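Local coordinates for protein pyridoxamine 5-phosphate-dependent dehydrase (Escherichia coli, PDB 3B8X) that removes the C3'-hydroxyl group from GDP-4-keto-6-deoxy-D-mannose by a combined transamination and deoxygenation, a pyridoxal phosphate-dependent step in making L-colitose for the O-antigen, at residues L8-W13 against H374-F379; A279-D284 against D380-L385; S302-S307 against G368-N373. The protein carries 1 engineered substitution. All blocks are in the same frame, centred on the assembly; numbering follows the deposited sequence.

Interaction 3 is the most fully buried: two antiparallel strands of the small sheet, every touching residue buried, 441 Å² in all against about 255 Å² for each of the others. Interaction 2, also buried, packs two helices on the face of that sheet carrying F306 and V371, mostly through apolar groups, with one hydroxyl-carboxylate bond between partly exposed side chains. Interaction 1 is a partly buried meeting of two loops, held by polar atoms, water and sodium. The chain from 368 to 385 supplies one side of all three, as strand, loop and helix in turn. One sodium ion joins interactions 1 and 3 through the carbonyls of L8 and N373; interaction 2 has its own.

Interaction 1: residues L8-W13 against H374-F379; sequences LASSTW and HQIELF. With NA (sodium ion), chain K.
S10 and H374 make the tight part of this loop-to-loop contact. S10 OG meets H374 ND1 at 2.8 Å, a hydrogen bond in which either partner could be the donor, and it arrives at the ring edge, near the ring plane. H374 carries CG anti to its own carbonyl carbon (chi1 -55°), which swings the imidazole across to the other loop, where CE1 lies 3.5 Å from A9 C. At the other nitrogen, NE2 is hydrogen-bonded to P7 O. NE2 also comes within 3.4 Å of L8 O, but the angle is too poor for a bond; that carbonyl instead binds sodium at 2.5 Å, beside four waters and N373 O.

Q375 and T12 are buried against F271 of helix 255-286, with water 1 bridging back to S10. That water accepts from S10 N at 2.8 Å and lies 2.7 Å from Q375 OE1, to which it can donate, though more acceptors compete than it has protons. The glutamine bends at chi2 (-60°) to bring its amide there, and OE1 lies 3.5 Å from T12 CG2, the side chains crossing at about a right angle. T12 OG1 turns to Q264. The solvent side is looser: I376, exposed, reaches in with CD1 alone, 3.0 Å from S10 OG, and partly exposed S11 accepts at OG from W13 N (N-H...acceptor angle 161°) in an ST turn.

L8 and A9 also touch the bound GDP-sugar-cofactor adduct. An imidazole bonded at both nitrogens is probably restrained in rotation, consistent with H374 helping to set the course of the loop where L8 lines the pocket.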
loop_
_atom_site.group_PDB
_atom_site.type_symbol
_atom_site.label_atom_id
_atom_site.label_comp_id
_atom_site.label_asym_id
_atom_site.label_seq_id
_atom_site.Cartn_x
_atom_site.Cartn_y
_atom_site.Cartn_z
ATOM N N LEU B 8 3.534 22.759 12.445
ATOM C CA LEU B 8 4.533 21.914 11.817
ATOM C C LEU B 8 4.740 22.030 10.298
ATOM O O LEU B 8 5.849 21.881 9.831
ATOM C CB LEU B 8 4.270 20.447 12.193
ATOM C CG LEU B 8 5.471 19.637 12.658
ATOM C CD1 LEU B 8 5.761 19.917 14.124
ATOM C CD2 LEU B 8 5.159 18.152 12.362
ATOM N N ALA B 9 3.700 22.179 9.490
ATOM C CA ALA B 9 3.902 22.236 8.037
ATOM C C ALA B 9 2.898 23.221 7.467
ATOM O O ALA B 9 1.956 23.601 8.152
ATOM C CB ALA B 9 3.665 20.832 7.428
ATOM N N SER B 10 3.128 23.650 6.231
ATOM C CA SER B 10 2.221 24.548 5.527
ATOM C C SER B 10 2.142 24.061 4.076
ATOM O O SER B 10 2.799 23.080 3.693
ATOM C CB SER B 10 2.649 26.015 5.670
ATOM O OG SER B 10 4.013 26.229 5.318
ATOM N N SER B 11 1.260 24.656 3.285
ATOM C CA SER B 11 1.127 24.220 1.886
ATOM C C SER B 11 2.383 24.573 1.088
ATOM O O SER B 11 2.916 25.687 1.237
ATOM C CB SER B 11 -0.092 24.885 1.226
ATOM O OG SER B 11 -0.250 24.450 -0.112
ATOM N N THR B 12 2.811 23.666 0.205
ATOM C CA THR B 12 3.960 23.901 -0.676
ATOM C C THR B 12 3.456 24.077 -2.113
ATOM O O THR B 12 4.242 24.153 -3.047
ATOM C CB THR B 12 4.871 22.676 -0.693
ATOM O OG1 THR B 12 4.083 21.548 -1.098
ATOM C CG2 THR B 12 5.393 22.452 0.675
ATOM N N TRP B 13 2.132 24.159 -2.279
ATOM C CA TRP B 13 1.530 24.285 -3.583
ATOM C C TRP B 13 1.116 25.700 -3.919
ATOM O O TRP B 13 0.769 26.512 -3.039
ATOM C CB TRP B 13 0.228 23.497 -3.663
ATOM C CG TRP B 13 0.333 22.013 -3.528
ATOM C CD1 TRP B 13 1.455 21.270 -3.367
ATOM C CD2 TRP B 13 -0.745 21.089 -3.679
ATOM N NE1 TRP B 13 1.137 19.926 -3.364
ATOM C CE2 TRP B 13 -0.219 19.797 -3.527
ATOM C CE3 TRP B 13 -2.122 21.235 -3.915
ATOM C CZ2 TRP B 13 -1.037 18.651 -3.511
ATOM C CZ3 TRP B 13 -2.930 20.102 -3.946
ATOM C CH2 TRP B 13 -2.378 18.818 -3.730
ATOM N N HIS B 374 9.909 24.993 7.548
ATOM C CA HIS B 374 9.099 25.085 6.339
ATOM C C HIS B 374 9.921 25.658 5.189
ATOM O O HIS B 374 10.988 26.232 5.402
ATOM C CB HIS B 374 7.872 26.062 6.536
ATOM C CG HIS B 374 6.993 25.741 7.703
ATOM N ND1 HIS B 374 5.621 25.826 7.633
ATOM C CD2 HIS B 374 7.283 25.373 8.976
ATOM C CE1 HIS B 374 5.103 25.519 8.811
ATOM N NE2 HIS B 374 6.089 25.281 9.654
ATOM N N GLN B 375 9.355 25.603 3.986
ATOM C CA GLN B 375 9.992 26.138 2.777
ATOM C C GLN B 375 9.717 27.626 2.619
ATOM O O GLN B 375 9.918 28.186 1.566
ATOM C CB GLN B 375 9.451 25.408 1.551
ATOM C CG GLN B 375 7.987 25.730 1.162
ATOM C CD GLN B 375 6.900 25.412 2.220
ATOM O OE1 GLN B 375 7.031 24.511 3.058
ATOM N NE2 GLN B 375 5.812 26.162 2.161
ATOM N N ILE B 376 9.183 28.233 3.669
ATOM C CA ILE B 376 8.862 29.659 3.767
ATOM C C ILE B 376 9.688 30.208 4.958
ATOM O O ILE B 376 9.856 29.501 5.940
ATOM C CB ILE B 376 7.339 29.819 4.152
ATOM C CG1 ILE B 376 6.432 29.191 3.105
ATOM C CG2 ILE B 376 6.937 31.277 4.303
ATOM C CD1 ILE B 376 5.325 28.372 3.721
ATOM N N GLU B 377 10.207 31.437 4.891
ATOM C CA GLU B 377 10.998 31.976 6.008
ATOM C C GLU B 377 10.215 31.894 7.294
ATOM O O GLU B 377 9.007 32.105 7.287
ATOM C CB GLU B 377 11.471 33.423 5.776
ATOM C CG GLU B 377 10.346 34.476 5.685
ATOM C CD GLU B 377 9.976 35.138 7.012
ATOM O OE1 GLU B 377 10.586 34.858 8.063
ATOM O OE2 GLU B 377 9.024 35.938 7.017
ATOM N N LEU B 378 10.925 31.657 8.392
ATOM C CA LEU B 378 10.312 31.522 9.703
ATOM C C LEU B 378 10.978 32.446 10.740
ATOM O O LEU B 378 11.008 32.124 11.943
ATOM C CB LEU B 378 10.497 30.058 10.154
ATOM C CG LEU B 378 9.523 29.040 9.556
ATOM C CD1 LEU B 378 9.923 27.582 9.833
ATOM C CD2 LEU B 378 8.136 29.307 10.104
ATOM N N PHE B 379 11.514 33.584 10.310
ATOM C CA PHE B 379 12.223 34.427 11.273
ATOM C C PHE B 379 11.451 34.837 12.487
ATOM O O PHE B 379 11.993 34.776 13.584
ATOM C CB PHE B 379 12.946 35.623 10.656
ATOM C CG PHE B 379 13.722 35.286 9.423
ATOM C CD1 PHE B 379 13.361 35.837 8.195
ATOM C CD2 PHE B 379 14.758 34.368 9.464
ATOM C CE1 PHE B 379 14.032 35.506 7.050
ATOM C CE2 PHE B 379 15.439 34.024 8.311
ATOM C CZ PHE B 379 15.074 34.604 7.096
HETATM NA NA NA K . 7.518 20.951 8.298
HETATM O O HOH W 1 5.669 23.287 5.030
HETATM O O HOH W 2 9.003 19.282 7.094
HETATM O O HOH W 3 6.672 18.316 9.059
HETATM O O HOH W 4 8.784 20.083 10.165
HETATM O O HOH W 5 6.730 21.263 6.144
#

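Interaction 2: residues A279-D284 against D380-L385; sequences AEYFLD and DEIDYL. With NA (sodium ion), chain L.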
loop_
_atom_site.group_PDB
_atom_site.type_symbol
_atom_site.label_atom_id
_atom_site.label_comp_id
_atom_site.label_asym_id
_atom_site.label_seq_id
_atom_site.Cartn_x
_atom_site.Cartn_y
_atom_site.Cartn_z
ATOM N N ALA B 279 17.356 27.392 9.023
ATOM C CA ALA B 279 18.182 26.606 9.940
ATOM C C ALA B 279 19.330 27.469 10.446
ATOM O O ALA B 279 19.758 27.342 11.579
ATOM C CB ALA B 279 18.701 25.337 9.253
ATOM N N GLU B 280 19.824 28.354 9.595
ATOM C CA GLU B 280 20.934 29.188 9.992
ATOM C C GLU B 280 20.546 30.124 11.116
ATOM O O GLU B 280 21.259 30.261 12.107
ATOM C CB GLU B 280 21.409 29.993 8.795
ATOM C CG GLU B 280 22.297 31.164 9.123
ATOM C CD GLU B 280 22.565 31.955 7.866
ATOM O OE1 GLU B 280 21.696 32.752 7.446
ATOM O OE2 GLU B 280 23.620 31.706 7.255
ATOM N N TYR B 281 19.392 30.753 10.973
ATOM C CA TYR B 281 18.892 31.660 11.993
ATOM C C TYR B 281 18.584 30.906 13.299
ATOM O O TYR B 281 18.957 31.299 14.414
ATOM C CB TYR B 281 17.629 32.314 11.431
ATOM C CG TYR B 281 17.154 33.449 12.280
ATOM C CD1 TYR B 281 17.937 34.587 12.396
ATOM C CD2 TYR B 281 15.976 33.362 13.033
ATOM C CE1 TYR B 281 17.542 35.646 13.173
ATOM C CE2 TYR B 281 15.588 34.399 13.831
ATOM C CZ TYR B 281 16.378 35.555 13.892
ATOM O OH TYR B 281 15.990 36.636 14.669
ATOM N N PHE B 282 17.919 29.772 13.136
ATOM C CA PHE B 282 17.594 28.910 14.283
ATOM C C PHE B 282 18.863 28.583 15.111
ATOM O O PHE B 282 18.896 28.767 16.342
ATOM C CB PHE B 282 16.981 27.594 13.751
ATOM C CG PHE B 282 16.781 26.536 14.816
ATOM C CD1 PHE B 282 15.804 26.700 15.796
ATOM C CD2 PHE B 282 17.599 25.412 14.851
ATOM C CE1 PHE B 282 15.629 25.730 16.817
ATOM C CE2 PHE B 282 17.462 24.443 15.852
ATOM C CZ PHE B 282 16.488 24.607 16.851
ATOM N N LEU B 283 19.905 28.106 14.420
ATOM C CA LEU B 283 21.145 27.736 15.079
ATOM C C LEU B 283 21.760 28.961 15.750
ATOM O O LEU B 283 22.265 28.892 16.877
ATOM C CB LEU B 283 22.140 27.106 14.096
ATOM C CG LEU B 283 21.722 25.702 13.611
ATOM C CD1 LEU B 283 22.656 25.105 12.542
ATOM C CD2 LEU B 283 21.433 24.685 14.768
ATOM N N ASP B 284 21.716 30.089 15.061
ATOM C CA ASP B 284 22.309 31.284 15.628
ATOM C C ASP B 284 21.497 31.665 16.861
ATOM O O ASP B 284 22.019 32.090 17.893
ATOM C CB ASP B 284 22.297 32.409 14.606
ATOM C CG ASP B 284 22.425 33.768 15.243
ATOM O OD1 ASP B 284 23.389 33.966 16.021
ATOM O OD2 ASP B 284 21.565 34.635 14.983
ATOM N N ASP B 380 10.197 35.268 12.295
ATOM C CA ASP B 380 9.388 35.691 13.464
ATOM C C ASP B 380 9.041 34.536 14.347
ATOM O O ASP B 380 9.014 34.647 15.572
ATOM C CB ASP B 380 8.108 36.418 13.044
ATOM C CG ASP B 380 8.401 37.667 12.226
ATOM O OD1 ASP B 380 9.453 38.301 12.469
ATOM O OD2 ASP B 380 7.625 37.965 11.296
ATOM N N GLU B 381 8.736 33.425 13.699
ATOM C CA GLU B 381 8.372 32.211 14.396
ATOM C C GLU B 381 9.532 31.688 15.234
ATOM O O GLU B 381 9.340 31.124 16.299
ATOM C CB GLU B 381 7.892 31.173 13.375
ATOM C CG GLU B 381 6.545 31.516 12.748
ATOM C CD GLU B 381 6.694 32.358 11.479
ATOM O OE1 GLU B 381 7.759 32.963 11.303
ATOM O OE2 GLU B 381 5.768 32.421 10.639
ATOM N N ILE B 382 10.743 31.842 14.730
ATOM C CA ILE B 382 11.914 31.372 15.493
ATOM C C ILE B 382 12.234 32.283 16.674
ATOM O O ILE B 382 12.695 31.838 17.738
ATOM C CB ILE B 382 13.146 31.231 14.574
ATOM C CG1 ILE B 382 13.039 29.933 13.782
ATOM C CG2 ILE B 382 14.445 31.147 15.383
ATOM C CD1 ILE B 382 13.906 29.943 12.507
ATOM N N ASP B 383 12.063 33.583 16.466
ATOM C CA ASP B 383 12.297 34.540 17.553
ATOM C C ASP B 383 11.320 34.150 18.651
ATOM O O ASP B 383 11.575 34.218 19.866
ATOM C CB ASP B 383 11.847 35.942 17.116
ATOM C CG ASP B 383 12.802 36.618 16.130
ATOM O OD1 ASP B 383 14.009 36.301 16.127
ATOM O OD2 ASP B 383 12.341 37.508 15.374
ATOM N N TYR B 384 10.117 33.872 18.199
ATOM C CA TYR B 384 9.037 33.582 19.118
ATOM C C TYR B 384 9.402 32.328 19.896
ATOM O O TYR B 384 9.332 32.277 21.135
ATOM C CB TYR B 384 7.742 33.401 18.295
ATOM C CG TYR B 384 6.478 33.165 19.089
ATOM C CD1 TYR B 384 6.154 33.947 20.203
ATOM C CD2 TYR B 384 5.595 32.141 18.723
ATOM C CE1 TYR B 384 4.967 33.708 20.939
ATOM C CE2 TYR B 384 4.424 31.895 19.445
ATOM C CZ TYR B 384 4.111 32.677 20.556
ATOM O OH TYR B 384 2.949 32.434 21.278
ATOM N N LEU B 385 9.799 31.304 19.151
ATOM C CA LEU B 385 10.168 30.026 19.744
ATOM C C LEU B 385 11.265 30.210 20.796
ATOM O O LEU B 385 11.147 29.684 21.917
ATOM C CB LEU B 385 10.598 29.079 18.637
ATOM C CG LEU B 385 11.282 27.766 18.997
ATOM C CD1 LEU B 385 10.227 26.752 19.369
ATOM C CD2 LEU B 385 11.944 27.337 17.710
HETATM NA NA NA L . 6.695 36.437 9.009
HETATM O O HOH W 6 8.548 35.126 9.762
HETATM O O HOH W 7 4.882 35.214 10.822
HETATM O O HOH W 8 6.011 34.675 7.239
HETATM O O HOH W 9 8.280 38.085 8.315
HETATM O O HOH W 10 5.242 38.402 9.200
#
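Y281 and D383 form the polar bond of this helix pair, and I382 fills the space between the backbones. Y281 OH donates to D383 OD1 at 2.5 Å, a very short hydrogen bond. The oxygen sits at the edge of the phenol ring, near its plane, while the carboxylate plane is turned 70° from the ring. Y281 has CG anti to its backbone N (chi1 -170°), which sends the ring across toward the neighbouring helix. On the way it passes I382, whose CG2 lies 3.6 Å from Y281 CD2, the two side chains running past each other in opposite directions. The far branch of I382 reaches F282, with CD1 4.1 Å from F282 CB. One turn on, L385 CD2 meets the edge of the F282 ring at CE1, also 4.1 Å away.

A second shell holds these groups. F379 packs edge-to-face with Y281, K285 makes a long, weak ion pair with D383 OD1, and F282 stacks on F306 of strand 305-310. On the outer side of helix 379-388, D380 OD2 binds a sodium ion at 2.9 Å; five waters complete its shell, and water 6 also bonds E381 OE1 at 2.8 Å. D380 and E377 are magnesium ligands in another structure of this enzyme.

The axes of the two segments approach to 10.0 Å and run nearly parallel, 20° apart. Long helix 255-286 and C-terminal helix 379-388 thus lie side by side on the antiparallel sheet, an arrangement that fits the small domain of the aspartate aminotransferase fold.

Interaction 3: residues S302-S307 against G368-N373; sequences SWFGFS and GLFVGN. With NA (sodium ion), chain K.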
loop_
_atom_site.group_PDB
_atom_site.type_symbol
_atom_site.label_atom_id
_atom_site.label_comp_id
_atom_site.label_asym_id
_atom_site.label_seq_id
_atom_site.Cartn_x
_atom_site.Cartn_y
_atom_site.Cartn_z
ATOM N N SER B 302 18.933 18.914 4.998
ATOM C CA SER B 302 17.788 19.580 4.374
ATOM C C SER B 302 16.830 20.010 5.484
ATOM O O SER B 302 15.745 20.517 5.211
ATOM C CB SER B 302 17.068 18.730 3.303
ATOM O OG SER B 302 16.716 17.428 3.777
ATOM N N TRP B 303 17.238 19.833 6.741
ATOM C CA TRP B 303 16.491 20.358 7.890
ATOM C C TRP B 303 14.992 20.155 7.826
ATOM O O TRP B 303 14.223 21.115 7.660
ATOM C CB TRP B 303 16.794 21.871 8.046
ATOM C CG TRP B 303 18.244 22.119 8.403
ATOM C CD1 TRP B 303 19.272 22.459 7.552
ATOM C CD2 TRP B 303 18.844 21.933 9.695
ATOM N NE1 TRP B 303 20.472 22.507 8.242
ATOM C CE2 TRP B 303 20.237 22.177 9.553
ATOM C CE3 TRP B 303 18.333 21.596 10.968
ATOM C CZ2 TRP B 303 21.123 22.116 10.638
ATOM C CZ3 TRP B 303 19.224 21.554 12.070
ATOM C CH2 TRP B 303 20.598 21.827 11.887
ATOM N N PHE B 304 14.549 18.929 8.066
ATOM C CA PHE B 304 13.138 18.597 7.953
ATOM C C PHE B 304 12.358 19.335 9.035
ATOM O O PHE B 304 11.230 19.810 8.825
ATOM C CB PHE B 304 13.023 17.076 8.102
ATOM C CG PHE B 304 11.622 16.578 8.218
ATOM C CD1 PHE B 304 10.914 16.194 7.079
ATOM C CD2 PHE B 304 11.048 16.448 9.472
ATOM C CE1 PHE B 304 9.615 15.699 7.191
ATOM C CE2 PHE B 304 9.758 15.988 9.627
ATOM C CZ PHE B 304 9.018 15.599 8.477
ATOM N N GLY B 305 12.970 19.403 10.207
ATOM C CA GLY B 305 12.400 20.072 11.373
ATOM C C GLY B 305 13.525 20.466 12.307
ATOM O O GLY B 305 14.678 20.158 12.053
ATOM N N PHE B 306 13.182 21.103 13.412
ATOM C CA PHE B 306 14.152 21.560 14.399
ATOM C C PHE B 306 14.036 20.808 15.715
ATOM O O PHE B 306 13.116 21.069 16.519
ATOM C CB PHE B 306 13.864 23.046 14.642
ATOM C CG PHE B 306 14.165 23.895 13.457
ATOM C CD1 PHE B 306 13.232 24.816 12.978
ATOM C CD2 PHE B 306 15.376 23.724 12.782
ATOM C CE1 PHE B 306 13.555 25.644 11.903
ATOM C CE2 PHE B 306 15.714 24.518 11.681
ATOM C CZ PHE B 306 14.766 25.446 11.224
ATOM N N SER B 307 15.006 19.930 15.982
ATOM C CA SER B 307 14.968 19.134 17.193
ATOM C C SER B 307 15.595 19.867 18.373
ATOM O O SER B 307 16.446 20.740 18.199
ATOM C CB SER B 307 15.783 17.851 16.978
ATOM O OG SER B 307 17.156 18.179 16.803
ATOM N N GLY B 368 13.627 14.532 24.300
ATOM C CA GLY B 368 13.567 15.100 22.957
ATOM C C GLY B 368 12.219 15.420 22.347
ATOM O O GLY B 368 11.192 14.814 22.682
ATOM N N LEU B 369 12.258 16.342 21.389
ATOM C CA LEU B 369 11.045 16.774 20.672
ATOM C C LEU B 369 11.471 17.588 19.444
ATOM O O LEU B 369 12.629 17.975 19.301
ATOM C CB LEU B 369 10.188 17.671 21.592
ATOM C CG LEU B 369 10.683 19.137 21.794
ATOM C CD1 LEU B 369 9.588 20.167 21.787
ATOM C CD2 LEU B 369 11.637 19.309 22.958
ATOM N N PHE B 370 10.529 17.922 18.574
ATOM C CA PHE B 370 10.914 18.806 17.507
ATOM C C PHE B 370 9.809 19.744 17.093
ATOM O O PHE B 370 8.652 19.473 17.362
ATOM C CB PHE B 370 11.617 18.094 16.337
ATOM C CG PHE B 370 10.688 17.431 15.363
ATOM C CD1 PHE B 370 10.162 18.134 14.290
ATOM C CD2 PHE B 370 10.414 16.063 15.476
ATOM C CE1 PHE B 370 9.340 17.523 13.351
ATOM C CE2 PHE B 370 9.590 15.414 14.558
ATOM C CZ PHE B 370 9.026 16.156 13.496
ATOM N N VAL B 371 10.200 20.871 16.506
ATOM C CA VAL B 371 9.252 21.854 16.012
ATOM C C VAL B 371 9.438 21.976 14.528
ATOM O O VAL B 371 10.340 21.389 13.953
ATOM C CB VAL B 371 9.297 23.219 16.729
ATOM C CG1 VAL B 371 8.975 23.005 18.259
ATOM C CG2 VAL B 371 10.629 23.954 16.485
ATOM N N GLY B 372 8.549 22.680 13.853
ATOM C CA GLY B 372 8.697 22.624 12.430
ATOM C C GLY B 372 9.698 23.474 11.664
ATOM O O GLY B 372 10.142 24.546 12.078
ATOM N N ASN B 373 10.033 22.976 10.484
ATOM C CA ASN B 373 10.774 23.859 9.556
ATOM C C ASN B 373 9.911 23.893 8.279
ATOM O O ASN B 373 9.210 22.935 7.961
ATOM C CB ASN B 373 12.219 23.403 9.304
ATOM C CG ASN B 373 13.042 24.473 8.556
ATOM O OD1 ASN B 373 12.604 25.617 8.399
ATOM N ND2 ASN B 373 14.231 24.085 8.085
HETATM NA NA NA K . 7.518 20.951 8.298
HETATM O O HOH W 4 8.784 20.083 10.165
HETATM O O HOH W 2 9.003 19.282 7.094
HETATM O O HOH W 3 6.672 18.316 9.059
HETATM O O HOH W 5 6.730 21.263 6.144
#
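N373 lies over one face of the F306 ring, its CB 4.0 Å from the ring centroid in a CH-pi contact. The amide plane is 28° from that of the ring, and N373 CG lies 3.3 Å from F306 CZ. With CG anti to the backbone N (chi1 -169°), the asparagine points its amide past the ring toward W303, and ND2 donates to W303 O at 3.0 Å, a somewhat bent bond (143° at the hydrogen). ND2 also bonds R275 O and OD1 accepts from N278, so all three partners fix the amide's rotation.

The two segments include neighbouring antiparallel strands of the four-stranded sheet in the small domain. F306 and V371 are a hydrogen-bonded pair: F306 N to V371 O and V371 N to F306 O are both 2.9 Å. Their side chains share the helix-covered face, V371 CG2 meeting the edge of the F306 ring.

S307 and F370 point to the opposite face. There F370 CZ comes to 3.9 Å from F304 CE2, at the edge of the F304 ring; the F304 side chain also lies about 4 Å from the bound GDP-sugar-cofactor adduct (nearest atoms). N373 O binds the sodium ion at 2.6 Å, and water 4 of the same ion donates to F304 O at 2.8 Å.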